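Local atomic coordinates of nucleoporin nup120 (Schizosaccharomyces pombe, PDB entry 4GQ2), a protein that serves as a structural component of the nuclear pore complex, whose nucleoporins can also dock transiently associated nuclear transport factors. Residues A[242-250]-A[259-267]. Numbering follows the deposited sequence.
Sequences IFLSTYNVL and LKVLDLSTN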
ATOM      1  N   ILE A 242      44.548  -0.831   0.084  1.00 48.42           N
ATOM      2  CA  ILE A 242      43.685  -1.963   0.433  1.00 55.45           C
ATOM      3  C   ILE A 242      44.444  -3.069   1.169  1.00 61.55           C
ATOM      4  O   ILE A 242      45.605  -3.352   0.877  1.00 64.83           O
ATOM      5  CB  ILE A 242      42.958  -2.566  -0.797  1.00 52.56           C
ATOM      6  CG1 ILE A 242      43.939  -2.820  -1.948  1.00 57.21           C
ATOM      7  CG2 ILE A 242      41.813  -1.666  -1.244  1.00 51.98           C
ATOM      8  CD1 ILE A 242      43.435  -3.796  -2.992  1.00 54.51           C
ATOM      9  N   PHE A 243      43.763  -3.684   2.129  1.00 62.54           N
ATOM     10  CA  PHE A 243      44.309  -4.771   2.920  1.00 55.74           C
ATOM     11  C   PHE A 243      43.869  -6.113   2.341  1.00 58.50           C
ATOM     12  O   PHE A 243      42.704  -6.286   1.991  1.00 60.61           O
ATOM     13  CB  PHE A 243      43.841  -4.629   4.373  1.00 57.14           C
ATOM     14  CG  PHE A 243      44.048  -5.863   5.211  1.00 59.68           C
ATOM     15  CD1 PHE A 243      45.332  -6.321   5.507  1.00 49.23           C
ATOM     16  CD2 PHE A 243      42.955  -6.559   5.724  1.00 60.64           C
ATOM     17  CE1 PHE A 243      45.518  -7.450   6.296  1.00 59.69           C
ATOM     18  CE2 PHE A 243      43.135  -7.692   6.508  1.00 59.78           C
ATOM     19  CZ  PHE A 243      44.418  -8.137   6.797  1.00 55.95           C
ATOM     20  N   LEU A 244      44.811  -7.050   2.240  1.00 60.68           N
ATOM     21  CA  LEU A 244      44.536  -8.384   1.709  1.00 62.67           C
ATOM     22  C   LEU A 244      44.864  -9.459   2.741  1.00 77.94           C
ATOM     23  O   LEU A 244      45.582  -9.203   3.703  1.00 78.47           O
ATOM     24  CB  LEU A 244      45.342  -8.641   0.433  1.00 57.46           C
ATOM     25  CG  LEU A 244      45.430  -7.572  -0.661  1.00 67.43           C
ATOM     26  CD1 LEU A 244      46.368  -8.043  -1.760  1.00 67.18           C
ATOM     27  CD2 LEU A 244      44.067  -7.227  -1.242  1.00 71.35           C
ATOM     28  N   SER A 245      44.317 -10.655   2.536  1.00 90.26           N
ATOM     29  CA  SER A 245      44.631 -11.842   3.345  1.00 87.97           C
ATOM     30  C   SER A 245      44.246 -13.119   2.566  1.00 87.95           C
ATOM     31  O   SER A 245      43.427 -13.047   1.655  1.00105.67           O
ATOM     32  CB  SER A 245      43.975 -11.772   4.736  1.00 77.86           C
ATOM     33  OG  SER A 245      42.916 -10.829   4.779  1.00 76.26           O
ATOM     34  N   THR A 246      44.816 -14.282   2.894  1.00 84.08           N
ATOM     35  CA  THR A 246      45.697 -14.479   4.046  1.00106.53           C
ATOM     36  C   THR A 246      47.167 -14.187   3.714  1.00 97.24           C
ATOM     37  O   THR A 246      48.078 -14.890   4.167  1.00 90.81           O
ATOM     38  CB  THR A 246      45.530 -15.892   4.670  1.00121.99           C
ATOM     39  OG1 THR A 246      44.214 -16.394   4.403  1.00127.68           O
ATOM     40  CG2 THR A 246      45.757 -15.856   6.187  1.00 97.34           C
ATOM     41  N   TYR A 247      47.378 -13.154   2.902  1.00 79.77           N
ATOM     42  CA  TYR A 247      48.670 -12.494   2.825  1.00 76.14           C
ATOM     43  C   TYR A 247      48.588 -11.333   3.797  1.00 76.91           C
ATOM     44  O   TYR A 247      47.752 -10.448   3.624  1.00 93.80           O
ATOM     45  CB  TYR A 247      48.949 -11.952   1.421  1.00 74.91           C
ATOM     46  CG  TYR A 247      48.539 -12.845   0.274  1.00 71.81           C
ATOM     47  CD1 TYR A 247      48.817 -14.212   0.282  1.00 77.30           C
ATOM     48  CD2 TYR A 247      47.901 -12.312  -0.839  1.00 69.94           C
ATOM     49  CE1 TYR A 247      48.447 -15.025  -0.777  1.00 77.26           C
ATOM     50  CE2 TYR A 247      47.535 -13.114  -1.906  1.00 75.16           C
ATOM     51  CZ  TYR A 247      47.806 -14.468  -1.869  1.00 78.10           C
ATOM     52  OH  TYR A 247      47.439 -15.264  -2.929  1.00 77.61           O
ATOM     53  N   ASN A 248      49.432 -11.329   4.823  1.00 70.45           N
ATOM     54  CA  ASN A 248      49.485 -10.193   5.740  1.00 78.97           C
ATOM     55  C   ASN A 248      50.070  -8.981   4.999  1.00 73.69           C
ATOM     56  O   ASN A 248      51.184  -8.531   5.276  1.00 88.12           O
ATOM     57  CB  ASN A 248      50.289 -10.550   6.997  1.00 84.59           C
ATOM     58  CG  ASN A 248      49.903  -9.707   8.202  1.00 95.94           C
ATOM     59  OD1 ASN A 248      48.885  -9.010   8.198  1.00 96.31           O
ATOM     60  ND2 ASN A 248      50.720  -9.773   9.250  1.00103.52           N
ATOM     61  N   VAL A 249      49.289  -8.463   4.055  1.00 63.33           N
ATOM     62  CA  VAL A 249      49.785  -7.560   3.019  1.00 71.16           C
ATOM     63  C   VAL A 249      48.893  -6.337   2.808  1.00 71.34           C
ATOM     64  O   VAL A 249      47.664  -6.430   2.848  1.00 78.06           O
ATOM     65  CB  VAL A 249      49.955  -8.331   1.685  1.00 72.62           C
ATOM     66  CG1 VAL A 249      49.771  -7.427   0.474  1.00 69.95           C
ATOM     67  CG2 VAL A 249      51.302  -9.040   1.652  1.00 76.95           C
ATOM     68  N   LEU A 250      49.537  -5.195   2.585  1.00 69.93           N
ATOM     69  CA  LEU A 250      48.864  -3.952   2.243  1.00 57.43           C
ATOM     70  C   LEU A 250      49.266  -3.572   0.823  1.00 58.28           C
ATOM     71  O   LEU A 250      50.447  -3.611   0.482  1.00 67.77           O
ATOM     72  CB  LEU A 250      49.279  -2.855   3.224  1.00 57.49           C
ATOM     73  CG  LEU A 250      48.293  -1.738   3.573  1.00 63.77           C
ATOM     74  CD1 LEU A 250      47.150  -2.272   4.427  1.00 55.09           C
ATOM     75  CD2 LEU A 250      49.009  -0.609   4.295  1.00 52.18           C
ATOM     76  N   LEU A 259      52.735   1.457  -7.619  1.00 68.08           N
ATOM     77  CA  LEU A 259      51.976   0.361  -7.023  1.00 66.66           C
ATOM     78  C   LEU A 259      52.868  -0.422  -6.056  1.00 64.95           C
ATOM     79  O   LEU A 259      53.767  -1.149  -6.481  1.00 64.65           O
ATOM     80  CB  LEU A 259      51.392  -0.549  -8.114  1.00 52.16           C
ATOM     81  CG  LEU A 259      50.377  -1.639  -7.733  1.00 56.59           C
ATOM     82  CD1 LEU A 259      49.158  -1.080  -7.006  1.00 57.67           C
ATOM     83  CD2 LEU A 259      49.944  -2.417  -8.967  1.00 49.51           C
ATOM     84  N   LYS A 260      52.604  -0.261  -4.761  1.00 55.60           N
ATOM     85  CA  LYS A 260      53.453  -0.811  -3.707  1.00 61.84           C
ATOM     86  C   LYS A 260      52.765  -1.918  -2.916  1.00 72.69           C
ATOM     87  O   LYS A 260      51.573  -1.834  -2.609  1.00 71.90           O
ATOM     88  CB  LYS A 260      53.880   0.293  -2.733  1.00 65.98           C
ATOM     89  CG  LYS A 260      54.266   1.608  -3.393  1.00 68.24           C
ATOM     90  CD  LYS A 260      54.897   2.573  -2.403  1.00 61.00           C
ATOM     91  CE  LYS A 260      55.347   3.839  -3.119  1.00 71.05           C
ATOM     92  NZ  LYS A 260      56.110   4.765  -2.238  1.00 74.19           N
ATOM     93  N   VAL A 261      53.537  -2.946  -2.579  1.00 71.72           N
ATOM     94  CA  VAL A 261      53.080  -4.011  -1.688  1.00 61.39           C
ATOM     95  C   VAL A 261      53.818  -3.907  -0.356  1.00 64.14           C
ATOM     96  O   VAL A 261      55.042  -4.057  -0.305  1.00 71.36           O
ATOM     97  CB  VAL A 261      53.324  -5.405  -2.293  1.00 53.46           C
ATOM     98  CG1 VAL A 261      52.642  -6.475  -1.454  1.00 52.04           C
ATOM     99  CG2 VAL A 261      52.831  -5.455  -3.728  1.00 52.05           C
ATOM    100  N   LEU A 262      53.073  -3.638   0.714  1.00 56.82           N
ATOM    101  CA  LEU A 262      53.649  -3.521   2.050  1.00 60.23           C
ATOM    102  C   LEU A 262      53.426  -4.801   2.845  1.00 65.64           C
ATOM    103  O   LEU A 262      52.289  -5.260   2.991  1.00 71.58           O
ATOM    104  CB  LEU A 262      53.040  -2.336   2.798  1.00 61.17           C
ATOM    105  CG  LEU A 262      53.751  -1.917   4.086  1.00 74.74           C
ATOM    106  CD1 LEU A 262      54.865  -0.924   3.783  1.00 86.58           C
ATOM    107  CD2 LEU A 262      52.759  -1.321   5.074  1.00 77.11           C
ATOM    108  N   ASP A 263      54.509  -5.378   3.355  1.00 65.05           N
ATOM    109  CA  ASP A 263      54.404  -6.590   4.156  1.00 63.38           C
ATOM    110  C   ASP A 263      54.173  -6.214   5.612  1.00 75.06           C
ATOM    111  O   ASP A 263      55.066  -5.683   6.273  1.00 67.72           O
ATOM    112  CB  ASP A 263      55.652  -7.460   4.008  1.00 62.10           C
ATOM    113  CG  ASP A 263      55.527  -8.795   4.718  1.00 71.00           C
ATOM    114  OD1 ASP A 263      54.415  -9.362   4.765  1.00 85.22           O
ATOM    115  OD2 ASP A 263      56.552  -9.283   5.233  1.00 78.00           O
ATOM    116  N   LEU A 264      52.965  -6.496   6.094  1.00 77.61           N
ATOM    117  CA  LEU A 264      52.541  -6.115   7.442  1.00 73.46           C
ATOM    118  C   LEU A 264      53.185  -6.948   8.553  1.00 72.57           C
ATOM    119  O   LEU A 264      53.202  -6.529   9.712  1.00 61.07           O
ATOM    120  CB  LEU A 264      51.018  -6.189   7.554  1.00 69.80           C
ATOM    121  CG  LEU A 264      50.213  -5.199   6.715  1.00 78.07           C
ATOM    122  CD1 LEU A 264      48.843  -5.780   6.405  1.00 86.14           C
ATOM    123  CD2 LEU A 264      50.096  -3.851   7.416  1.00 67.20           C
ATOM    124  N   SER A 265      53.700  -8.126   8.208  1.00 75.58           N
ATOM    125  CA  SER A 265      54.420  -8.947   9.180  1.00 85.61           C
ATOM    126  C   SER A 265      55.723  -8.267   9.594  1.00 82.43           C
ATOM    127  O   SER A 265      56.131  -8.355  10.751  1.00 80.46           O
ATOM    128  CB  SER A 265      54.696 -10.351   8.630  1.00 85.73           C
ATOM    129  OG  SER A 265      55.480 -10.296   7.454  1.00 94.01           O
ATOM    130  N   THR A 266      56.346  -7.565   8.646  1.00 77.94           N
ATOM    131  CA  THR A 266      57.643  -6.918   8.866  1.00 70.38           C
ATOM    132  C   THR A 266      57.625  -5.390   8.697  1.00 71.30           C
ATOM    133  O   THR A 266      58.633  -4.726   8.960  1.00 64.30           O
ATOM    134  CB  THR A 266      58.729  -7.526   7.951  1.00 70.66           C
ATOM    135  OG1 THR A 266      58.313  -7.434   6.582  1.00 83.18           O
ATOM    136  CG2 THR A 266      58.978  -8.991   8.301  1.00 62.40           C
ATOM    137  N   ASN A 267      56.482  -4.845   8.267  1.00 74.14           N
ATOM    138  CA  ASN A 267      56.303  -3.399   7.991  1.00 60.18           C
ATOM    139  C   ASN A 267      57.232  -2.809   6.926  1.00 69.14           C
ATOM    140  O   ASN A 267      57.457  -1.592   6.889  1.00 71.49           O
ATOM    141  CB  ASN A 267      56.360  -2.564   9.278  1.00 61.14           C
ATOM    142  CG  ASN A 267      55.113  -2.713  10.130  1.00 65.07           C
ATOM    143  OD1 ASN A 267      54.179  -3.440   9.775  1.00 65.34           O
ATOM    144  ND2 ASN A 267      55.090  -2.019  11.265  1.00 62.99           N
TER
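The open end of a β-hairpin, strands 249-254 and 258-263 in a four-stranded antiparallel propeller sheet, brings Leu250 against Leu262 as a hydrogen-bonded pair. Leu250 N donates to Leu262 O at 2.8 Å, and Leu262 N returns the bond to Leu250 O at 2.6 Å. Their side chains lie side by side, CB on CB at 3.8 Å. One step on, Val249 faces Asp263 in a non-hydrogen-bonded pair; on that sheet face Val249 CG1 meets CG1 of Val261 diagonally at 3.6 Å, and both valines pack on strand 324-328 of the next sheet. Past the strand end, Leu264 N donates a hydrogen bond to O of Asn248 (2.8 Å), and Asn248 is the centre of an inverse gamma turn. With CG beside the backbone N (chi1 -66°), Leu264 lays CD1 over the Val249 backbone and against the edge of the Phe243 ring, 3.7 Å from Phe243 CD1; Ile179 touches Phe243, Leu250 and Leu264. In the turn that follows, Thr266 OG1 donates to Asp263 OD2 (2.9 Å) from above the carboxylate plane. An alanine at Asp263 removes this acceptor and would probably leave the Thr266 hydroxyl without its mate and the turn 264-267 less firmly held. These are the two middle strands of a consecutive antiparallel meander, 238-244, 249-254, 258-263 and 268-274, packed face to face on the next blade as in a β-propeller.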